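Local coordinates for bartonella effector protein (Bep) substrate of VirB T4SS (Bartonella sp. 1-1C, PDB 4PY3), which is a VirB-translocated effector with an N-terminal Fic domain, the part present here, of the family that transfers AMP to proteins, though its own activity is uncertain, at residues 105-110 against 151-156; 189-194 against 205-210. One frame throughout, in Å; residues are numbered along the deposited sequence.

How the contacts relate
Both contacts are partly buried, and both involve helix 135-152: contact 1 includes its C-terminal end, and contact 2 packs against its flank. In contact 1 the loop 105-110 lies over the end of that helix and the start of the Fic motif, joined by a backbone hydrogen bond and by a methyl set over a tyrosine face. Contact 2, farther from the centre of the chain, pairs helices 185-197 and 205-214. Its two segments share no hydrogen bond; an apolar side faces helix 135-152, while a charged rim carries a long salt bridge. The centres are about 18 Å apart and the nearest atoms about 7 Å, without touching.

Contact 1. Residues 105-110 against 151-156; sequences IFYVQG and SIAPFR
Y107 and V108 pass beside S151 and I152, at the weakly bonded C-terminal end of helix 135-152, the two segments running obliquely to each other. The CA atoms of V108 and I152 approach to 4.9 Å. One backbone hydrogen bond ties the loop to the helix end, from V108 N to S151 O at 3.0 Å; it is fairly straight, with 159° at the hydrogen. S151 OG turns back to F148 O within its own helix. Beyond I152 the chain leaves the helix at A153, whose positive phi (46°) turns the backbone and points its CB at the loop. That methyl lies over one face of the Y107 ring in a CH-pi contact, 3.7 Å from CB to the ring centroid and nearest CD1 at 3.5 Å, so it sits toward the rim. S151 O meets the same ring at its edge, in plane, 3.5 Å from CD1. A153-P154-F155 opens the Fic motif loop, and A153 stands where canonical Fic enzymes carry the catalytic histidine; AMP transfer by this domain is therefore uncertain. R81 binds both segments: its NH2 bonds to V108 O and I152 O, its NE to A153 O. On the other side of the V108 N bond, CG2 of V108, placed anti to its carbonyl carbon, reaches over the helix end, 3.8 Å from I152 CA. Contact with the I152 side chain is looser, 4.3 Å between V108 CG2 and I152 CG1, and N116 of helix 113-126 touches both residues.

Contact 2. Residues 189-194 against 205-210; sequences MRACID and KEMKSL
R190 NE faces E206 OE2 at 3.7 Å, a long salt bridge between the two segments. The oxygen comes to the edge of the guanidinium, near its plane, but the carboxylate itself is turned 75° from that plane, so the groups do not pair flat. The two segments belong to successive helices, 185-197 and 205-214, which form an antiparallel helical hairpin: their local axes come within 8.2 Å, with 147° between the chain directions. S209 OG adds a weak hydrogen bond to R187 NH2 on helix 185-197. A191 is at the closest point, its CA 5.0 Å from the CA of M207, and its small side chain lets the backbones draw together. D194, one turn on from R190, points to the other helix and sets OD2 3.7 Å from the CB of E206. It therefore touches the aliphatic base of that side chain, while D194 OD2 and E206 OE2 remain 5.0 Å apart; R190 may ease the charge on E206. The opposite side of the interface is apolar. M207 starts with CG anti to its backbone N (chi1 -169°), then bends at chi2 and chi3, and this folding swings its methyl back to the neighbouring helix. CE meets A191 CB at 3.6 Å. L210 reaches the same A191 methyl more loosely through CD2, and also touches R187 and I188 on helix 185-197. Helix 135-152 covers this side: A143, F146 and V147 touch M207, and N150 touches C192, placing the hairpin against the helix that leads into the Fic motif. The M207 methyl ends in the angle between side chain and backbone of C192, with CE 4.0 Å from SG and 3.7 Å from the amide N.

Contact 1. Residues 105-110 against 151-156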
# COMPACT_ATOMS: atom_id res chain seq x y z
N ILE A 105 18.14 3.82 1.74
CA ILE A 105 17.40 3.44 2.94
C ILE A 105 16.56 2.18 2.68
O ILE A 105 16.17 1.89 1.54
CB ILE A 105 16.52 4.60 3.48
N PHE A 106 16.28 1.45 3.74
CA PHE A 106 15.47 0.25 3.67
C PHE A 106 14.08 0.48 4.24
O PHE A 106 13.92 1.24 5.19
CB PHE A 106 16.14 -0.86 4.46
CG PHE A 106 17.36 -1.43 3.80
CD1 PHE A 106 17.25 -2.47 2.91
CD2 PHE A 106 18.63 -0.94 4.11
CE1 PHE A 106 18.39 -3.01 2.31
CE2 PHE A 106 19.77 -1.47 3.51
CZ PHE A 106 19.65 -2.51 2.61
N TYR A 107 13.09 -0.16 3.64
CA TYR A 107 11.78 -0.27 4.26
C TYR A 107 11.95 -1.13 5.50
O TYR A 107 13.01 -1.70 5.73
CB TYR A 107 10.77 -0.92 3.33
CG TYR A 107 10.40 -0.08 2.14
CD1 TYR A 107 9.62 1.07 2.28
CD2 TYR A 107 10.82 -0.44 0.85
CE1 TYR A 107 9.27 1.84 1.18
CE2 TYR A 107 10.47 0.32 -0.25
CZ TYR A 107 9.71 1.45 -0.08
OH TYR A 107 9.38 2.21 -1.17
N VAL A 108 10.90 -1.24 6.29
CA VAL A 108 10.94 -2.06 7.50
C VAL A 108 11.42 -3.48 7.19
O VAL A 108 10.97 -4.10 6.23
CB VAL A 108 9.55 -2.10 8.18
CG1 VAL A 108 9.45 -3.22 9.19
CG2 VAL A 108 9.24 -0.75 8.84
N GLN A 109 12.37 -3.96 7.99
CA GLN A 109 12.89 -5.32 7.85
C GLN A 109 11.76 -6.33 8.03
O GLN A 109 10.85 -6.10 8.83
CB GLN A 109 13.98 -5.61 8.88
CG GLN A 109 15.25 -4.75 8.80
CD GLN A 109 16.42 -5.48 9.44
OE1 GLN A 109 16.26 -6.15 10.47
NE2 GLN A 109 17.60 -5.38 8.83
N GLY A 110 11.85 -7.43 7.29
CA GLY A 110 10.82 -8.47 7.30
C GLY A 110 10.42 -8.94 8.69
O GLY A 110 9.24 -9.10 8.97
N SER A 151 6.29 3.34 4.97
CA SER A 151 7.63 2.90 5.37
C SER A 151 7.70 1.41 5.71
O SER A 151 8.79 0.80 5.70
CB SER A 151 8.12 3.72 6.57
OG SER A 151 7.40 3.34 7.72
N ILE A 152 6.55 0.81 6.00
CA ILE A 152 6.47 -0.63 6.26
C ILE A 152 6.60 -1.44 4.96
O ILE A 152 7.31 -2.44 4.91
CB ILE A 152 5.16 -1.01 6.95
CG1 ILE A 152 5.03 -0.23 8.27
CG2 ILE A 152 5.09 -2.52 7.20
CD1 ILE A 152 3.73 -0.45 9.02
N ALA A 153 5.85 -1.02 3.94
CA ALA A 153 5.82 -1.69 2.64
C ALA A 153 5.69 -3.20 2.83
O ALA A 153 6.56 -3.97 2.40
CB ALA A 153 7.07 -1.35 1.85
N PRO A 154 4.58 -3.62 3.46
CA PRO A 154 4.42 -5.01 3.87
C PRO A 154 4.38 -6.05 2.73
O PRO A 154 4.65 -7.24 3.00
CB PRO A 154 3.09 -4.99 4.60
CG PRO A 154 2.31 -3.94 3.89
CD PRO A 154 3.32 -2.88 3.57
N PHE A 155 4.05 -5.65 1.51
CA PHE A 155 3.99 -6.60 0.38
C PHE A 155 5.23 -6.57 -0.50
O PHE A 155 5.93 -5.57 -0.56
CB PHE A 155 2.75 -6.36 -0.47
CG PHE A 155 1.47 -6.33 0.33
CD1 PHE A 155 0.87 -7.51 0.72
CD2 PHE A 155 0.90 -5.13 0.70
CE1 PHE A 155 -0.29 -7.50 1.46
CE2 PHE A 155 -0.26 -5.11 1.45
CZ PHE A 155 -0.85 -6.30 1.84
N ARG A 156 5.47 -7.67 -1.20
CA ARG A 156 6.59 -7.76 -2.15
C ARG A 156 6.46 -6.71 -3.24
O ARG A 156 7.46 -6.16 -3.71
CB ARG A 156 6.65 -9.18 -2.78
CG ARG A 156 7.65 -9.36 -3.92
CD ARG A 156 9.07 -9.06 -3.48
NE ARG A 156 10.00 -9.07 -4.61
CZ ARG A 156 10.26 -8.04 -5.40
NH1 ARG A 156 9.67 -6.86 -5.22
NH2 ARG A 156 11.14 -8.16 -6.37

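Contact 2. Residues 189-194 against 205-210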
# COMPACT_ATOMS: atom_id res chain seq x y z
N MET A 189 5.03 10.61 -4.74
CA MET A 189 6.34 10.02 -4.45
C MET A 189 7.19 10.98 -3.60
O MET A 189 7.78 10.57 -2.61
CB MET A 189 7.06 9.68 -5.76
CG MET A 189 8.24 8.71 -5.60
SD MET A 189 9.00 8.25 -7.20
CE MET A 189 9.58 9.80 -7.90
N ARG A 190 7.24 12.24 -4.01
CA ARG A 190 7.99 13.26 -3.27
C ARG A 190 7.57 13.30 -1.80
O ARG A 190 8.42 13.38 -0.90
CB ARG A 190 7.78 14.66 -3.89
CG ARG A 190 8.74 15.69 -3.31
CD ARG A 190 8.81 17.01 -4.09
NE ARG A 190 7.50 17.49 -4.53
CZ ARG A 190 6.99 17.34 -5.75
NH1 ARG A 190 7.67 16.73 -6.72
NH2 ARG A 190 5.79 17.83 -6.02
N ALA A 191 6.27 13.24 -1.55
CA ALA A 191 5.75 13.24 -0.19
C ALA A 191 6.17 11.99 0.57
O ALA A 191 6.54 12.06 1.75
CB ALA A 191 4.23 13.37 -0.21
N CYS A 192 6.12 10.83 -0.09
CA CYS A 192 6.55 9.59 0.55
C CYS A 192 8.03 9.68 0.93
O CYS A 192 8.42 9.27 2.03
CB CYS A 192 6.29 8.38 -0.36
SG CYS A 192 4.52 8.01 -0.54
N ILE A 193 8.84 10.21 0.02
CA ILE A 193 10.29 10.30 0.24
C ILE A 193 10.58 11.24 1.41
O ILE A 193 11.34 10.87 2.31
CB ILE A 193 11.03 10.73 -1.04
CG1 ILE A 193 10.86 9.58 -2.11
CG2 ILE A 193 12.49 11.08 -0.71
CD1 ILE A 193 11.69 9.60 -3.39
N ASP A 194 9.95 12.41 1.41
CA ASP A 194 10.07 13.34 2.53
C ASP A 194 9.72 12.66 3.84
O ASP A 194 10.43 12.78 4.84
CB ASP A 194 9.18 14.58 2.34
CG ASP A 194 9.78 15.59 1.39
OD1 ASP A 194 10.89 15.36 0.86
OD2 ASP A 194 9.16 16.64 1.16
N LYS A 205 5.02 17.07 6.44
CA LYS A 205 4.51 18.34 5.89
C LYS A 205 3.98 18.19 4.46
O LYS A 205 2.81 18.46 4.19
CB LYS A 205 5.53 19.48 6.05
CG LYS A 205 5.72 19.88 7.50
CD LYS A 205 4.54 20.62 8.10
CE LYS A 205 4.55 20.59 9.62
NZ LYS A 205 3.77 19.42 10.11
N GLU A 206 4.83 17.69 3.56
CA GLU A 206 4.38 17.50 2.18
C GLU A 206 3.22 16.52 2.05
O GLU A 206 2.44 16.65 1.13
CB GLU A 206 5.49 17.09 1.26
CG GLU A 206 5.38 17.55 -0.19
CD GLU A 206 5.52 19.04 -0.51
OE1 GLU A 206 5.11 19.92 0.28
OE2 GLU A 206 6.04 19.31 -1.63
N MET A 207 3.13 15.54 2.94
CA MET A 207 2.03 14.59 2.91
C MET A 207 0.75 15.27 3.34
O MET A 207 -0.31 15.05 2.76
CB MET A 207 2.33 13.37 3.80
CG MET A 207 1.37 12.20 3.63
SD MET A 207 1.42 11.48 1.98
CE MET A 207 3.07 10.77 1.97
N LYS A 208 0.84 16.08 4.39
CA LYS A 208 -0.29 16.93 4.82
C LYS A 208 -0.77 17.82 3.71
O LYS A 208 -1.96 17.89 3.43
CB LYS A 208 0.10 17.79 6.01
N SER A 209 0.17 18.50 3.07
CA SER A 209 -0.13 19.37 1.93
C SER A 209 -0.84 18.61 0.80
O SER A 209 -1.84 19.09 0.26
CB SER A 209 1.16 20.02 1.42
OG SER A 209 0.98 20.58 0.13
N LEU A 210 -0.33 17.43 0.47
CA LEU A 210 -0.96 16.58 -0.53
C LEU A 210 -2.39 16.21 -0.14
O LEU A 210 -3.32 16.34 -0.93
CB LEU A 210 -0.15 15.29 -0.74
CG LEU A 210 -0.77 14.21 -1.63
CD1 LEU A 210 -0.82 14.65 -3.08
CD2 LEU A 210 -0.00 12.91 -1.50